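Local coordinates for hypothetical protein (PDB 2HJ1) that is of unknown function but belongs to the RnfH family of ubiquitin-like proteins and crystallises as a domain-swapped dimer, at residues Ile15-Ala20 against Arg24-Ser29; Thr40-Ser45 against Ile54-Asn59. All coordinates share one frame; numbering follows the deposited sequence.

In the fold
Interaction 1 is the strand pairing of the hairpin 12-19/26-33; interaction 2 follows it along the chain, joining helix 38-45 to the loop between helix 47-50 and strand 61-65. Their centres are about 13 Å apart. They meet where the ring of Y19 packs on I54, Y19 CZ to I54 CG1 3.6 Å, and where I17 CD1 lies 3.8 Å from S45 CB, so the helix and the loop cover the hairpin face that carries I17, Y19 and Y26. A hairpin followed by a helix is the start of the ubiquitin-like beta-grasp fold. Both contacts also touch the second subunit, consistent with a core completed by domain swapping.

Interaction 1 of 2, residues Ile15-Ala20 against Arg24-Ser29; sequences IEIAYA and RYYLKS
I17 and Y26 meet diagonally on one face of a two-stranded ladder. The CG2 methyl of I17 touches ring atom CE2 of Y26 at 3.9 Å. The carbonyl oxygen of I17 also comes to the edge of the same ring, near its plane, with I17 O 3.6 Å from Y26 CD2. Y26 has its CG anti to the backbone N (chi1 -180°), which carries the ring along its own strand to lie beside I17, while Y26 CB stays back against Y19 CB, at 4.2 Å. One face of the Y26 ring takes the aliphatic start of K28, whose CG stands 3.8 Å above the plane and offset toward the rim. Y19 also starts from this face, but its ring swings away from the partner strand to meet F51. The backbone beneath is an antiparallel beta hairpin, the first two strands of the ubiquitin-like beta-grasp fold. Hydrogen-bonded pairs I17-K28 and Y19-Y26 alternate with non-hydrogen-bonded pairs E16-S29 and A18-L27. Each hydrogen-bonded pair closes a two-bond ring; I17 N to K28 O is 2.9 Å and nearly straight, with 164° at the hydrogen. The other edge of strand 12-19 pairs in parallel with a strand of the second subunit, where I80 and I82 of that chain pack on I17 and Y19 respectively, so the sheet runs on across the interface, consistent with the domain-swapped dimer. On the opposite face A18 CB rests on the CD1 methyl of L27 at 3.6 Å, and the CG of E16 lies 3.9 Å from the CB of S29. Past the last pair, A20 CB approaches Y25 CD1 at 4.1 Å.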
ATOM      1  N   ILE B  15      -0.832 -12.726   1.790  1.00 38.52           N
ATOM      2  CA  ILE B  15      -0.629 -11.390   2.362  1.00 37.90           C
ATOM      3  C   ILE B  15       0.788 -11.281   2.851  1.00 37.46           C
ATOM      4  O   ILE B  15       1.427 -12.305   3.076  1.00 38.57           O
ATOM      5  CB  ILE B  15      -1.685 -11.075   3.498  1.00 37.43           C
ATOM      6  CG1 ILE B  15      -1.631 -12.024   4.698  1.00 37.15           C
ATOM      7  CG2 ILE B  15      -3.100 -11.153   2.927  1.00 37.87           C
ATOM      8  CD1 ILE B  15      -0.606 -11.667   5.808  1.00 38.12           C
ATOM      9  N   GLU B  16       1.273 -10.061   3.046  1.00 35.50           N
ATOM     10  CA  GLU B  16       2.580  -9.825   3.627  1.00 36.11           C
ATOM     11  C   GLU B  16       2.520  -9.017   4.898  1.00 33.63           C
ATOM     12  O   GLU B  16       1.606  -8.212   5.092  1.00 33.56           O
ATOM     13  CB  GLU B  16       3.522  -9.137   2.627  1.00 35.29           C
ATOM     14  CG  GLU B  16       3.800  -9.964   1.370  1.00 40.67           C
ATOM     15  CD  GLU B  16       4.660  -9.190   0.371  1.00 42.68           C
ATOM     16  OE1 GLU B  16       4.276  -8.066  -0.003  1.00 50.09           O
ATOM     17  OE2 GLU B  16       5.750  -9.689  -0.001  1.00 52.61           O
ATOM     18  N   ILE B  17       3.508  -9.210   5.765  1.00 33.91           N
ATOM     19  CA  ILE B  17       3.689  -8.346   6.931  1.00 33.35           C
ATOM     20  C   ILE B  17       5.108  -7.843   6.945  1.00 33.26           C
ATOM     21  O   ILE B  17       6.042  -8.640   6.745  1.00 32.58           O
ATOM     22  CB  ILE B  17       3.369  -9.115   8.252  1.00 34.58           C
ATOM     23  CG1 ILE B  17       1.912  -9.552   8.213  1.00 35.41           C
ATOM     24  CG2 ILE B  17       3.566  -8.219   9.486  1.00 33.08           C
ATOM     25  CD1 ILE B  17       1.584 -10.546   9.353  1.00 37.75           C
ATOM     26  N   ALA B  18       5.276  -6.534   7.175  1.00 32.32           N
ATOM     27  CA  ALA B  18       6.597  -5.891   7.158  1.00 33.39           C
ATOM     28  C   ALA B  18       6.780  -5.086   8.431  1.00 34.20           C
ATOM     29  O   ALA B  18       5.844  -4.452   8.906  1.00 34.45           O
ATOM     30  CB  ALA B  18       6.742  -4.934   5.933  1.00 31.51           C
ATOM     31  N   TYR B  19       7.994  -5.095   8.941  1.00 36.19           N
ATOM     32  CA  TYR B  19       8.325  -4.340  10.121  1.00 38.73           C
ATOM     33  C   TYR B  19       9.820  -4.133  10.076  1.00 40.16           C
ATOM     34  O   TYR B  19      10.575  -5.096   9.957  1.00 40.86           O
ATOM     35  CB  TYR B  19       7.945  -5.131  11.390  1.00 38.38           C
ATOM     36  CG  TYR B  19       8.299  -4.442  12.702  1.00 37.98           C
ATOM     37  CD1 TYR B  19       7.647  -3.263  13.123  1.00 38.85           C
ATOM     38  CD2 TYR B  19       9.251  -4.987  13.526  1.00 37.91           C
ATOM     39  CE1 TYR B  19       7.994  -2.628  14.357  1.00 39.82           C
ATOM     40  CE2 TYR B  19       9.577  -4.380  14.763  1.00 41.97           C
ATOM     41  CZ  TYR B  19       8.959  -3.223  15.153  1.00 40.31           C
ATOM     42  OH  TYR B  19       9.321  -2.702  16.375  1.00 44.30           O
ATOM     43  N   ALA B  20      10.280  -2.907  10.244  1.00 42.59           N
ATOM     44  CA  ALA B  20      11.707  -2.661   9.957  1.00 47.22           C
ATOM     45  C   ALA B  20      12.545  -2.591  11.209  1.00 50.60           C
ATOM     46  O   ALA B  20      12.746  -1.536  11.768  1.00 52.49           O
ATOM     47  CB  ALA B  20      11.902  -1.433   9.141  1.00 45.85           C
ATOM     48  N   ARG B  24      17.904  -5.616  10.862  0.50 52.05           N
ATOM     49  CA  ARG B  24      17.411  -6.915  10.305  0.50 50.13           C
ATOM     50  C   ARG B  24      15.891  -6.961  10.157  0.50 48.33           C
ATOM     51  O   ARG B  24      15.150  -7.378  11.056  0.50 48.85           O
ATOM     52  CB  ARG B  24      17.971  -8.172  10.999  0.50 50.30           C
ATOM     53  CG  ARG B  24      17.622  -9.497  10.289  0.50 51.06           C
ATOM     54  CD  ARG B  24      17.901  -9.470   8.793  0.50 48.63           C
ATOM     55  NE  ARG B  24      16.689  -9.277   7.981  0.50 47.73           N
ATOM     56  CZ  ARG B  24      16.060 -10.235   7.301  0.50 44.24           C
ATOM     57  NH1 ARG B  24      14.972  -9.935   6.622  0.50 45.35           N
ATOM     58  NH2 ARG B  24      16.485 -11.490   7.317  0.50 44.62           N
ATOM     59  N   TYR B  25      15.472  -6.529   8.979  1.00 46.01           N
ATOM     60  CA  TYR B  25      14.088  -6.323   8.607  1.00 41.55           C
ATOM     61  C   TYR B  25      13.247  -7.626   8.774  1.00 38.79           C
ATOM     62  O   TYR B  25      13.705  -8.722   8.474  1.00 38.08           O
ATOM     63  CB  TYR B  25      14.099  -5.936   7.133  1.00 38.02           C
ATOM     64  CG  TYR B  25      14.845  -4.648   6.793  1.00 37.36           C
ATOM     65  CD1 TYR B  25      15.026  -3.627   7.764  1.00 36.48           C
ATOM     66  CD2 TYR B  25      15.280  -4.395   5.478  1.00 35.39           C
ATOM     67  CE1 TYR B  25      15.676  -2.418   7.432  1.00 33.96           C
ATOM     68  CE2 TYR B  25      15.927  -3.183   5.137  1.00 35.68           C
ATOM     69  CZ  TYR B  25      16.127  -2.214   6.125  1.00 36.81           C
ATOM     70  OH  TYR B  25      16.737  -1.015   5.796  1.00 37.68           O
ATOM     71  N   TYR B  26      12.001  -7.467   9.156  1.00 37.27           N
ATOM     72  CA  TYR B  26      11.009  -8.537   9.076  1.00 35.99           C
ATOM     73  C   TYR B  26      10.143  -8.309   7.873  1.00 36.13           C
ATOM     74  O   TYR B  26       9.478  -7.276   7.791  1.00 34.57           O
ATOM     75  CB  TYR B  26      10.142  -8.494  10.341  1.00 34.21           C
ATOM     76  CG  TYR B  26       9.058  -9.560  10.416  1.00 33.80           C
ATOM     77  CD1 TYR B  26       9.228 -10.695  11.221  1.00 31.31           C
ATOM     78  CD2 TYR B  26       7.855  -9.409   9.706  1.00 32.80           C
ATOM     79  CE1 TYR B  26       8.191 -11.656  11.350  1.00 31.34           C
ATOM     80  CE2 TYR B  26       6.851 -10.379   9.780  1.00 32.26           C
ATOM     81  CZ  TYR B  26       7.032 -11.490  10.592  1.00 32.51           C
ATOM     82  OH  TYR B  26       6.014 -12.392  10.702  1.00 32.13           O
ATOM     83  N   LEU B  27      10.118  -9.283   6.959  1.00 35.76           N
ATOM     84  CA  LEU B  27       9.343  -9.220   5.741  1.00 37.50           C
ATOM     85  C   LEU B  27       8.897 -10.641   5.393  1.00 36.80           C
ATOM     86  O   LEU B  27       9.688 -11.421   4.903  1.00 37.86           O
ATOM     87  CB  LEU B  27      10.225  -8.642   4.621  1.00 37.32           C
ATOM     88  CG  LEU B  27      10.712  -7.172   4.434  1.00 42.10           C
ATOM     89  CD1 LEU B  27      10.072  -6.078   5.244  1.00 42.15           C
ATOM     90  CD2 LEU B  27      12.244  -6.923   4.369  1.00 41.83           C
ATOM     91  N   LYS B  28       7.638 -10.968   5.616  1.00 36.15           N
ATOM     92  CA  LYS B  28       7.145 -12.347   5.441  1.00 36.81           C
ATOM     93  C   LYS B  28       5.812 -12.371   4.745  1.00 36.08           C
ATOM     94  O   LYS B  28       4.968 -11.537   5.004  1.00 36.33           O
ATOM     95  CB  LYS B  28       7.017 -13.088   6.792  1.00 35.99           C
ATOM     96  CG  LYS B  28       8.362 -13.255   7.460  1.00 37.58           C
ATOM     97  CD  LYS B  28       8.511 -14.532   8.171  1.00 39.66           C
ATOM     98  CE  LYS B  28       9.892 -14.646   8.752  1.00 40.32           C
ATOM     99  NZ  LYS B  28       9.948 -15.523  10.009  1.00 37.98           N
ATOM    100  N   SER B  29       5.646 -13.354   3.870  1.00 34.95           N
ATOM    101  CA  SER B  29       4.429 -13.592   3.167  1.00 35.52           C
ATOM    102  C   SER B  29       3.787 -14.854   3.769  1.00 35.77           C
ATOM    103  O   SER B  29       4.503 -15.797   4.135  1.00 35.15           O
ATOM    104  CB  SER B  29       4.749 -13.749   1.642  1.00 36.64           C
ATOM    105  OG  SER B  29       3.579 -14.124   0.956  1.00 41.54           O
TER

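Interaction 2 of 2, residues Thr40-Ser45 against Ile54-Asn59; sequences TAITQS and IDLSTN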
ATOM      1  N   THR B  40      -5.944 -10.063  13.142  1.00 35.52           N
ATOM      2  CA  THR B  40      -5.735 -11.516  13.242  1.00 37.17           C
ATOM      3  C   THR B  40      -4.450 -12.003  12.559  1.00 35.35           C
ATOM      4  O   THR B  40      -3.742 -12.849  13.091  1.00 36.27           O
ATOM      5  CB  THR B  40      -6.970 -12.294  12.684  1.00 38.10           C
ATOM      6  OG1 THR B  40      -8.167 -11.775  13.322  1.00 43.19           O
ATOM      7  CG2 THR B  40      -6.841 -13.774  12.970  1.00 37.42           C
ATOM      8  N   ALA B  41      -4.157 -11.487  11.369  1.00 35.86           N
ATOM      9  CA  ALA B  41      -2.880 -11.840  10.661  1.00 34.19           C
ATOM     10  C   ALA B  41      -1.696 -11.469  11.562  1.00 33.81           C
ATOM     11  O   ALA B  41      -0.820 -12.265  11.804  1.00 34.21           O
ATOM     12  CB  ALA B  41      -2.799 -11.107   9.359  1.00 32.99           C
ATOM     13  N   ILE B  42      -1.705 -10.267  12.106  1.00 32.87           N
ATOM     14  CA  ILE B  42      -0.595  -9.853  12.938  1.00 33.09           C
ATOM     15  C   ILE B  42      -0.470 -10.774  14.165  1.00 34.14           C
ATOM     16  O   ILE B  42       0.598 -11.337  14.462  1.00 34.16           O
ATOM     17  CB  ILE B  42      -0.713  -8.364  13.359  1.00 32.66           C
ATOM     18  CG1 ILE B  42      -0.707  -7.442  12.127  1.00 31.90           C
ATOM     19  CG2 ILE B  42       0.458  -7.959  14.329  1.00 31.38           C
ATOM     20  CD1 ILE B  42      -1.003  -5.936  12.461  1.00 33.03           C
ATOM     21  N   THR B  43      -1.565 -10.955  14.898  1.00 35.55           N
ATOM     22  CA  THR B  43      -1.452 -11.740  16.144  1.00 36.44           C
ATOM     23  C   THR B  43      -1.123 -13.218  15.883  1.00 37.56           C
ATOM     24  O   THR B  43      -0.425 -13.844  16.674  1.00 38.14           O
ATOM     25  CB  THR B  43      -2.738 -11.605  17.019  1.00 37.00           C
ATOM     26  OG1 THR B  43      -3.867 -12.021  16.253  1.00 36.69           O
ATOM     27  CG2 THR B  43      -2.977 -10.166  17.410  1.00 35.37           C
ATOM     28  N   GLN B  44      -1.575 -13.776  14.768  1.00 37.81           N
ATOM     29  CA  GLN B  44      -1.250 -15.202  14.450  1.00 39.55           C
ATOM     30  C   GLN B  44       0.125 -15.469  13.774  1.00 39.31           C
ATOM     31  O   GLN B  44       0.588 -16.629  13.688  1.00 39.52           O
ATOM     32  CB  GLN B  44      -2.368 -15.818  13.578  1.00 40.75           C
ATOM     33  CG  GLN B  44      -3.707 -15.976  14.324  1.00 45.24           C
ATOM     34  CD  GLN B  44      -3.585 -16.823  15.605  1.00 54.82           C
ATOM     35  OE1 GLN B  44      -3.955 -16.368  16.700  1.00 60.83           O
ATOM     36  NE2 GLN B  44      -3.048 -18.050  15.477  1.00 57.54           N
ATOM     37  N   SER B  45       0.783 -14.411  13.302  1.00 37.42           N
ATOM     38  CA  SER B  45       2.104 -14.565  12.626  1.00 35.74           C
ATOM     39  C   SER B  45       3.265 -14.925  13.539  1.00 35.51           C
ATOM     40  O   SER B  45       4.226 -15.588  13.123  1.00 35.90           O
ATOM     41  CB  SER B  45       2.428 -13.275  11.810  1.00 34.28           C
ATOM     42  OG  SER B  45       2.717 -12.200  12.685  1.00 32.35           O
ATOM     43  N   ILE B  54       6.420  -4.090  19.898  1.00 38.23           N
ATOM     44  CA  ILE B  54       5.278  -3.664  19.066  1.00 36.10           C
ATOM     45  C   ILE B  54       4.017  -3.573  19.967  1.00 38.19           C
ATOM     46  O   ILE B  54       3.708  -4.524  20.686  1.00 37.27           O
ATOM     47  CB  ILE B  54       4.998  -4.633  17.901  1.00 35.72           C
ATOM     48  CG1 ILE B  54       6.128  -4.591  16.840  1.00 33.68           C
ATOM     49  CG2 ILE B  54       3.626  -4.340  17.227  1.00 31.40           C
ATOM     50  CD1 ILE B  54       5.967  -5.720  15.758  1.00 35.04           C
ATOM     51  N   ASP B  55       3.315  -2.439  19.923  1.00 38.40           N
ATOM     52  CA  ASP B  55       2.044  -2.256  20.688  1.00 38.57           C
ATOM     53  C   ASP B  55       0.976  -1.970  19.669  1.00 37.48           C
ATOM     54  O   ASP B  55       0.917  -0.861  19.124  1.00 36.74           O
ATOM     55  CB  ASP B  55       2.204  -1.089  21.660  1.00 39.39           C
ATOM     56  CG  ASP B  55       0.970  -0.836  22.543  1.00 41.56           C
ATOM     57  OD1 ASP B  55      -0.134  -1.341  22.249  1.00 46.09           O
ATOM     58  OD2 ASP B  55       1.118  -0.108  23.552  1.00 44.11           O
ATOM     59  N   LEU B  56       0.136  -2.967  19.392  1.00 37.70           N
ATOM     60  CA  LEU B  56      -0.964  -2.799  18.430  1.00 39.34           C
ATOM     61  C   LEU B  56      -2.013  -1.766  18.820  1.00 40.41           C
ATOM     62  O   LEU B  56      -2.761  -1.302  17.956  1.00 40.44           O
ATOM     63  CB  LEU B  56      -1.681  -4.139  18.152  1.00 40.81           C
ATOM     64  CG  LEU B  56      -0.841  -5.202  17.432  1.00 40.95           C
ATOM     65  CD1 LEU B  56      -1.705  -6.398  17.127  1.00 40.07           C
ATOM     66  CD2 LEU B  56      -0.186  -4.630  16.103  1.00 41.41           C
ATOM     67  N   SER B  57      -2.101  -1.393  20.103  1.00 40.60           N
ATOM     68  CA  SER B  57      -3.136  -0.413  20.471  1.00 41.91           C
ATOM     69  C   SER B  57      -2.788   0.963  19.915  1.00 43.17           C
ATOM     70  O   SER B  57      -3.695   1.759  19.602  1.00 44.53           O
ATOM     71  CB  SER B  57      -3.290  -0.325  21.981  1.00 41.32           C
ATOM     72  OG  SER B  57      -2.107   0.208  22.507  1.00 42.34           O
ATOM     73  N   THR B  58      -1.494   1.240  19.783  1.00 43.66           N
ATOM     74  CA  THR B  58      -1.029   2.541  19.334  1.00 45.72           C
ATOM     75  C   THR B  58      -0.052   2.593  18.123  1.00 45.56           C
ATOM     76  O   THR B  58       0.089   3.673  17.525  1.00 45.24           O
ATOM     77  CB  THR B  58      -0.323   3.312  20.450  1.00 46.17           C
ATOM     78  OG1 THR B  58       0.904   2.658  20.766  1.00 47.63           O
ATOM     79  CG2 THR B  58      -1.220   3.443  21.740  1.00 50.56           C
ATOM     80  N   ASN B  59       0.650   1.500  17.799  1.00 44.89           N
ATOM     81  CA  ASN B  59       1.593   1.523  16.646  1.00 45.40           C
ATOM     82  C   ASN B  59       0.914   1.986  15.360  1.00 44.08           C
ATOM     83  O   ASN B  59      -0.246   1.675  15.081  1.00 43.15           O
ATOM     84  CB  ASN B  59       2.306   0.179  16.423  1.00 45.86           C
ATOM     85  CG  ASN B  59       3.601   0.050  17.210  1.00 49.39           C
ATOM     86  OD1 ASN B  59       4.602  -0.443  16.683  1.00 58.20           O
ATOM     87  ND2 ASN B  59       3.619   0.542  18.452  1.00 53.45           N
TER
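I42 O is gripped by both the backbone N and the hydroxyl of S45, which reach it from the same face of its carbonyl plane. S45 OG donates to I42 O at 2.9 Å, tilted 23° from that plane, while S45 N is longer at 3.3 Å; the same hydroxyl also bonds with I47 N. In helix 38-45 this double hold fixes the backbone carbonyl of the residue that does most of the touching from the helix side. I42 points its branched side chain at L56, and the two side chains run antiparallel alongside each other. The CG2 methyl of I42 sits against both leucine methyls, 3.8 Å from L56 CD2, and I42 CD1 adds a second touch on L56 CD2 at 4.0 Å. T43 meets the other branch from one helix position on, with its CG2 4.0 Å from L56 CD1. Its chi1 of 57° turns CG2 toward the leucine and leaves OG1 to bond back to Q39 O, so the threonine offers L56 a methyl rather than a hydroxyl. No hydrogen bond crosses between the segments; the join is purely apolar and small. The turn that carries L56 is held by its own bonds: D55 OD1 accepts from S57 N at 2.9 Å in an Asx turn, and D55 O takes N59 N at 2.7 Å; this probably keeps L56 presented to the helix. The contact thus bridges helix 38-45 and the loop before strand 61-65. Helix 47-50 lies between them in the chain and lends I47 and L48 to both I42 and I54, while I80 and I82 of the second subunit pack on I42 and I54 respectively, and S45 leans on strands 12-19 and 26-33 through I17, Y26 and F30.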